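Local coordinates for flagellar hook associated protein type 3 FlgL (Legionella pneumophila subsp. pneumophila, PDB 5YTI) that probably serves as a structural part of the bacterial flagellum, as a hook-associated member of the flagellin family, at residues 57-60 against 61-65. Residues are numbered along the deposited sequence; the frame is centred on the assembly and turned at random.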
loop_
_atom_site.group_PDB
_atom_site.type_symbol
_atom_site.label_atom_id
_atom_site.label_comp_id
_atom_site.label_asym_id
_atom_site.label_seq_id
_atom_site.Cartn_x
_atom_site.Cartn_y
_atom_site.Cartn_z
ATOM N N ASN A 57 28.431 32.250 -7.845
ATOM C CA ASN A 57 28.993 30.926 -7.550
ATOM C C ASN A 57 27.880 29.973 -7.081
ATOM O O ASN A 57 27.861 28.783 -7.443
ATOM C CB ASN A 57 30.110 30.989 -6.502
ATOM C CG ASN A 57 31.403 31.553 -7.053
ATOM O OD1 ASN A 57 31.791 31.226 -8.169
ATOM N ND2 ASN A 57 32.083 32.398 -6.264
ATOM N N ASN A 58 26.949 30.493 -6.283
ATOM C CA ASN A 58 25.764 29.710 -5.882
ATOM C C ASN A 58 24.926 29.284 -7.119
ATOM O O ASN A 58 24.561 28.107 -7.248
ATOM C CB ASN A 58 24.903 30.473 -4.839
ATOM C CG ASN A 58 25.507 30.435 -3.445
ATOM O OD1 ASN A 58 26.018 29.405 -3.025
ATOM N ND2 ASN A 58 25.462 31.549 -2.730
ATOM N N ILE A 59 24.663 30.234 -8.023
ATOM C CA ILE A 59 23.869 29.990 -9.229
ATOM C C ILE A 59 24.443 28.898 -10.132
ATOM O O ILE A 59 23.696 28.117 -10.711
ATOM C CB ILE A 59 23.705 31.262 -10.072
ATOM C CG1 ILE A 59 22.827 32.265 -9.341
ATOM C CG2 ILE A 59 23.084 30.926 -11.422
ATOM C CD1 ILE A 59 22.603 33.555 -10.110
ATOM N N GLU A 60 25.761 28.840 -10.271
ATOM C CA GLU A 60 26.378 27.816 -11.115
ATOM C C GLU A 60 26.103 26.431 -10.549
ATOM O O GLU A 60 25.928 25.466 -11.305
ATOM C CB GLU A 60 27.886 28.060 -11.239
ATOM C CG GLU A 60 28.217 29.304 -12.052
ATOM C CD GLU A 60 29.570 29.887 -11.723
ATOM O OE1 GLU A 60 30.249 29.366 -10.812
ATOM O OE2 GLU A 60 29.946 30.884 -12.371
ATOM N N LEU A 61 26.065 26.357 -9.219
ATOM C CA LEU A 61 25.817 25.118 -8.500
ATOM C C LEU A 61 24.338 24.702 -8.612
ATOM O O LEU A 61 24.012 23.503 -8.784
ATOM C CB LEU A 61 26.209 25.298 -7.025
ATOM C CG LEU A 61 25.905 24.108 -6.111
ATOM C CD1 LEU A 61 26.779 22.918 -6.491
ATOM C CD2 LEU A 61 26.057 24.473 -4.641
ATOM N N PHE A 62 23.460 25.701 -8.490
ATOM C CA PHE A 62 22.020 25.509 -8.632
ATOM C C PHE A 62 21.678 25.014 -10.060
ATOM O O PHE A 62 20.929 24.045 -10.211
ATOM C CB PHE A 62 21.231 26.809 -8.291
ATOM C CG PHE A 62 21.257 27.232 -6.814
ATOM C CD1 PHE A 62 21.745 26.392 -5.797
ATOM C CD2 PHE A 62 20.735 28.481 -6.439
ATOM C CE1 PHE A 62 21.747 26.807 -4.463
ATOM C CE2 PHE A 62 20.740 28.890 -5.114
ATOM C CZ PHE A 62 21.249 28.055 -4.126
ATOM N N GLN A 63 22.241 25.661 -11.091
ATOM C CA GLN A 63 22.119 25.191 -12.499
ATOM C C GLN A 63 22.758 23.798 -12.752
ATOM O O GLN A 63 22.186 22.979 -13.469
ATOM C CB GLN A 63 22.710 26.216 -13.499
ATOM C CG GLN A 63 22.311 27.671 -13.269
ATOM C CD GLN A 63 22.006 28.423 -14.546
ATOM O OE1 GLN A 63 20.960 28.190 -15.173
ATOM N NE2 GLN A 63 22.896 29.345 -14.928
ATOM N N ASN A 64 23.938 23.550 -12.176
ATOM C CA ASN A 64 24.601 22.240 -12.254
ATOM C C ASN A 64 23.712 21.184 -11.572
ATOM O O ASN A 64 23.367 20.167 -12.171
ATOM C CB ASN A 64 26.008 22.306 -11.612
ATOM C CG ASN A 64 26.987 21.248 -12.158
ATOM O OD1 ASN A 64 27.454 21.335 -13.313
ATOM N ND2 ASN A 64 27.346 20.272 -11.306
ATOM N N ASN A 65 23.301 21.442 -10.335
ATOM C CA ASN A 65 22.397 20.530 -9.641
ATOM C C ASN A 65 21.096 20.205 -10.429
ATOM O O ASN A 65 20.629 19.045 -10.401
ATOM C CB ASN A 65 22.062 21.074 -8.245
ATOM C CG ASN A 65 23.151 20.795 -7.224
ATOM O OD1 ASN A 65 24.106 20.064 -7.489
ATOM N ND2 ASN A 65 23.005 21.383 -6.040
#
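Phe62 leans back over the preceding turn of its helix, and the carbonyl oxygen of Asn58 lies over one face of its ring, displaced toward the rim, with Phe62 CG 3.4 Å from Asn58 O. A first torsion of -69°, which sets CG beside the backbone N and opposite the carbonyl carbon, turns the ring back along the helix; its far end, CZ, comes to 4.4 Å from Asn58 CB. The same oxygen accepts the backbone N-H of Phe62, 2.9 Å from Phe62 N to Asn58 O, and a weak hydrogen bond from Leu61 N.

One residue on, Ile59 and Gln63 run side by side in the same direction. The methyl CG2 of Ile59 lies 3.8 Å from Gln63 CG; the Gln63 chain bends at its second torsion, keeping NE2 3.9 Å from Ile59 CG2, and its OE1 is hydrogen-bonded to Arg66 NH2. Gln63 N donates to Ile59 O, and Asn64 N to Glu60 O, continuing the i to i+4 hydrogen bonding.

This is local i/i+4 packing within the long helix 49-96. Buried Ile59 packs on Tyr362 and Leu363 of helix 316-374, Phe62 and Gln63 touch Asn359 there, and Phe62 also meets Ala166 of strand 164-168.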